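Local coordinates for protein yncA (Salmonella typhimurium, PDB 3DR6) that probably transfers an acetyl group from acetyl-coenzyme A to an acceptor, as a member of the GNAT acetyltransferase family, at residues H86-H91 / R101-R106. Sequence-based numbering, arbitrary orientation.
Sequences HSVYVH and RKLLSR
L103 and L104 of helix 99-113 press on V88 and H86, two alternate residues on one face of strand 83-90. The axes of segments 86-90 and 101-106 approach to 8.7 Å and run roughly antiparallel, at 152°.

L103 CB meets V88 CG1 at 4.0 Å, and the two side chains pass each other at a slant. With CG1 trans to its own backbone N (chi1 174°), V88 directs this branch at L103 and the other at L104.

L104 CB faces that other methyl, V88 CG2, at 4.3 Å. L104 CD1 sits over one face of the H86 ring, 3.8 Å from the centroid and 24° off the normal. This is a CH-pi contact. The methyl is shifted toward the rim, and L104 CD1 is 3.5 Å from H86 CD2. The other methyl, L104 CD2, reaches H86 NE2 at 3.9 Å. This nitrogen is hydrogen-bonded to NE2 of H134, whose ring lies nearly parallel to that of H86.

The contact packs the helix of a beta-alpha-beta unit against its first strand, within the GNAT fold. In GNAT enzymes the loop joining the two, which here carries Q95, binds the pyrophosphate of acetyl-coenzyme A, and probably does so here. Strand 118-124 completes the unit and contributes M119 beside both H86 and L104. Helix 128-135 adds L133 and H134 against L104. On the other face of the strand, Y89 packs on helix 14-27.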
ATOM      1  N   HIS C  86      -0.579   9.146  -6.318  1.00 17.85           N
ATOM      2  CA  HIS C  86      -0.575   9.694  -7.687  1.00 18.38           C
ATOM      3  C   HIS C  86       0.347   8.898  -8.589  1.00 18.63           C
ATOM      4  O   HIS C  86       1.235   8.214  -8.113  1.00 17.83           O
ATOM      5  CB  HIS C  86      -0.208  11.208  -7.713  1.00 19.43           C
ATOM      6  CG  HIS C  86       1.259  11.513  -7.566  1.00 22.93           C
ATOM      7  ND1 HIS C  86       2.195  11.164  -8.516  1.00 26.90           N
ATOM      8  CD2 HIS C  86       1.937  12.188  -6.604  1.00 23.37           C
ATOM      9  CE1 HIS C  86       3.392  11.569  -8.120  1.00 29.57           C
ATOM     10  NE2 HIS C  86       3.253  12.217  -6.975  1.00 26.91           N
ATOM     11  N   SER C  87       0.109   8.994  -9.886  1.00 18.73           N
ATOM     12  CA  SER C  87       1.065   8.527 -10.859  1.00 20.11           C
ATOM     13  C   SER C  87       1.138   9.613 -11.927  1.00 19.33           C
ATOM     14  O   SER C  87       0.106  10.039 -12.471  1.00 18.44           O
ATOM     15  CB  SER C  87       0.681   7.136 -11.398  1.00 21.84           C
ATOM     16  OG  SER C  87      -0.530   7.179 -12.170  1.00 26.93           O
ATOM     17  N   VAL C  88       2.347  10.122 -12.139  1.00 17.85           N
ATOM     18  CA  VAL C  88       2.600  11.152 -13.147  1.00 17.72           C
ATOM     19  C   VAL C  88       3.749  10.658 -14.022  1.00 18.07           C
ATOM     20  O   VAL C  88       4.862  10.408 -13.517  1.00 17.83           O
ATOM     21  CB  VAL C  88       2.981  12.502 -12.482  1.00 18.20           C
ATOM     22  CG1 VAL C  88       3.372  13.522 -13.521  1.00 17.74           C
ATOM     23  CG2 VAL C  88       1.835  13.028 -11.630  1.00 17.75           C
ATOM     24  N   TYR C  89       3.489  10.497 -15.316  1.00 17.46           N
ATOM     25  CA  TYR C  89       4.518  10.000 -16.230  1.00 17.59           C
ATOM     26  C   TYR C  89       4.631  10.930 -17.425  1.00 17.41           C
ATOM     27  O   TYR C  89       3.640  11.239 -18.086  1.00 17.62           O
ATOM     28  CB  TYR C  89       4.216   8.558 -16.676  1.00 18.64           C
ATOM     29  CG  TYR C  89       4.072   7.578 -15.517  1.00 19.47           C
ATOM     30  CD1 TYR C  89       5.135   7.350 -14.639  1.00 20.86           C
ATOM     31  CD2 TYR C  89       2.877   6.892 -15.301  1.00 21.66           C
ATOM     32  CE1 TYR C  89       5.006   6.462 -13.545  1.00 21.75           C
ATOM     33  CE2 TYR C  89       2.746   5.998 -14.227  1.00 21.59           C
ATOM     34  CZ  TYR C  89       3.819   5.797 -13.364  1.00 22.04           C
ATOM     35  OH  TYR C  89       3.706   4.929 -12.293  1.00 23.74           O
ATOM     36  N   VAL C  90       5.847  11.385 -17.684  1.00 16.74           N
ATOM     37  CA  VAL C  90       6.127  12.242 -18.823  1.00 16.45           C
ATOM     38  C   VAL C  90       6.796  11.413 -19.946  1.00 16.30           C
ATOM     39  O   VAL C  90       7.623  10.532 -19.690  1.00 16.23           O
ATOM     40  CB  VAL C  90       6.980  13.459 -18.374  1.00 16.22           C
ATOM     41  CG1 VAL C  90       7.410  14.319 -19.555  1.00 15.94           C
ATOM     42  CG2 VAL C  90       6.178  14.302 -17.340  1.00 15.34           C
ATOM     43  N   HIS C  91       6.396  11.690 -21.184  1.00 16.16           N
ATOM     44  CA  HIS C  91       6.910  10.980 -22.344  1.00 16.28           C
ATOM     45  C   HIS C  91       8.414  11.293 -22.432  1.00 15.80           C
ATOM     46  O   HIS C  91       8.811  12.444 -22.209  1.00 15.77           O
ATOM     47  CB  HIS C  91       6.170  11.492 -23.571  1.00 16.30           C
ATOM     48  CG  HIS C  91       6.526  10.773 -24.834  1.00 18.01           C
ATOM     49  ND1 HIS C  91       7.764  10.880 -25.427  1.00 18.98           N
ATOM     50  CD2 HIS C  91       5.798   9.946 -25.620  1.00 19.92           C
ATOM     51  CE1 HIS C  91       7.785  10.150 -26.531  1.00 20.96           C
ATOM     52  NE2 HIS C  91       6.600   9.581 -26.676  1.00 19.70           N
ATOM     53  N   ARG C 101       5.617  18.680 -12.926  1.00 17.73           N
ATOM     54  CA  ARG C 101       5.141  19.528 -11.824  1.00 18.95           C
ATOM     55  C   ARG C 101       3.775  20.127 -12.161  1.00 18.35           C
ATOM     56  O   ARG C 101       2.885  20.210 -11.312  1.00 18.33           O
ATOM     57  CB  ARG C 101       6.147  20.642 -11.521  1.00 19.59           C
ATOM     58  CG  ARG C 101       5.838  21.386 -10.211  1.00 20.42           C
ATOM     59  CD  ARG C 101       6.715  22.614 -10.002  1.00 21.00           C
ATOM     60  NE  ARG C 101       6.504  23.174  -8.657  1.00 24.20           N
ATOM     61  CZ  ARG C 101       5.441  23.875  -8.269  1.00 27.06           C
ATOM     62  NH1 ARG C 101       4.428  24.135  -9.100  1.00 27.48           N
ATOM     63  NH2 ARG C 101       5.375  24.315  -7.017  1.00 28.82           N
ATOM     64  N   LYS C 102       3.619  20.565 -13.408  1.00 17.87           N
ATOM     65  CA  LYS C 102       2.347  21.146 -13.859  1.00 17.55           C
ATOM     66  C   LYS C 102       1.193  20.134 -13.805  1.00 16.87           C
ATOM     67  O   LYS C 102       0.086  20.472 -13.366  1.00 16.55           O
ATOM     68  CB  LYS C 102       2.498  21.732 -15.261  1.00 17.62           C
ATOM     69  CG  LYS C 102       3.386  23.004 -15.281  1.00 18.28           C
ATOM     70  CD  LYS C 102       3.581  23.551 -16.689  1.00 18.74           C
ATOM     71  CE  LYS C 102       4.388  24.843 -16.636  1.00 18.98           C
ATOM     72  NZ  LYS C 102       4.810  25.321 -18.000  1.00 19.39           N
ATOM     73  N   LEU C 103       1.459  18.907 -14.273  1.00 16.12           N
ATOM     74  CA  LEU C 103       0.513  17.799 -14.155  1.00 16.00           C
ATOM     75  C   LEU C 103       0.145  17.534 -12.696  1.00 16.44           C
ATOM     76  O   LEU C 103      -1.031  17.405 -12.352  1.00 16.59           O
ATOM     77  CB  LEU C 103       1.094  16.515 -14.777  1.00 15.77           C
ATOM     78  CG  LEU C 103       0.954  16.529 -16.306  1.00 17.28           C
ATOM     79  CD1 LEU C 103       1.813  15.431 -16.937  1.00 18.15           C
ATOM     80  CD2 LEU C 103      -0.545  16.399 -16.691  1.00 16.34           C
ATOM     81  N   LEU C 104       1.165  17.454 -11.855  1.00 16.86           N
ATOM     82  CA  LEU C 104       0.953  17.144 -10.441  1.00 17.53           C
ATOM     83  C   LEU C 104       0.129  18.239  -9.745  1.00 17.18           C
ATOM     84  O   LEU C 104      -0.756  17.931  -8.951  1.00 17.18           O
ATOM     85  CB  LEU C 104       2.278  16.852  -9.718  1.00 17.46           C
ATOM     86  CG  LEU C 104       2.134  16.446  -8.244  1.00 18.87           C
ATOM     87  CD1 LEU C 104       1.134  15.291  -8.034  1.00 20.07           C
ATOM     88  CD2 LEU C 104       3.517  16.083  -7.662  1.00 18.02           C
ATOM     89  N   SER C 105       0.413  19.501 -10.076  0.50 17.73           N
ATOM     90  CA  SER C 105      -0.333  20.630  -9.504  0.50 17.79           C
ATOM     91  C   SER C 105      -1.820  20.517  -9.842  0.50 18.52           C
ATOM     92  O   SER C 105      -2.676  20.598  -8.960  0.50 18.09           O
ATOM     93  CB  SER C 105       0.233  21.976  -9.979  0.50 18.19           C
ATOM     94  OG  SER C 105      -0.303  23.047  -9.220  0.50 15.44           O
ATOM     95  N   ARG C 106      -2.119  20.290 -11.118  1.00 18.85           N
ATOM     96  CA  ARG C 106      -3.505  20.107 -11.562  1.00 19.40           C
ATOM     97  C   ARG C 106      -4.170  18.907 -10.850  1.00 19.06           C
ATOM     98  O   ARG C 106      -5.325  18.999 -10.386  1.00 18.51           O
ATOM     99  CB  ARG C 106      -3.576  19.956 -13.076  1.00 19.81           C
ATOM    100  CG  ARG C 106      -4.982  19.644 -13.626  1.00 23.53           C
ATOM    101  CD  ARG C 106      -6.028  20.745 -13.322  1.00 26.99           C
ATOM    102  NE  ARG C 106      -7.372  20.291 -13.697  1.00 29.33           N
ATOM    103  CZ  ARG C 106      -7.858  20.305 -14.945  1.00 30.68           C
ATOM    104  NH1 ARG C 106      -7.129  20.758 -15.967  1.00 30.31           N
ATOM    105  NH2 ARG C 106      -9.085  19.859 -15.180  1.00 31.03           N
TER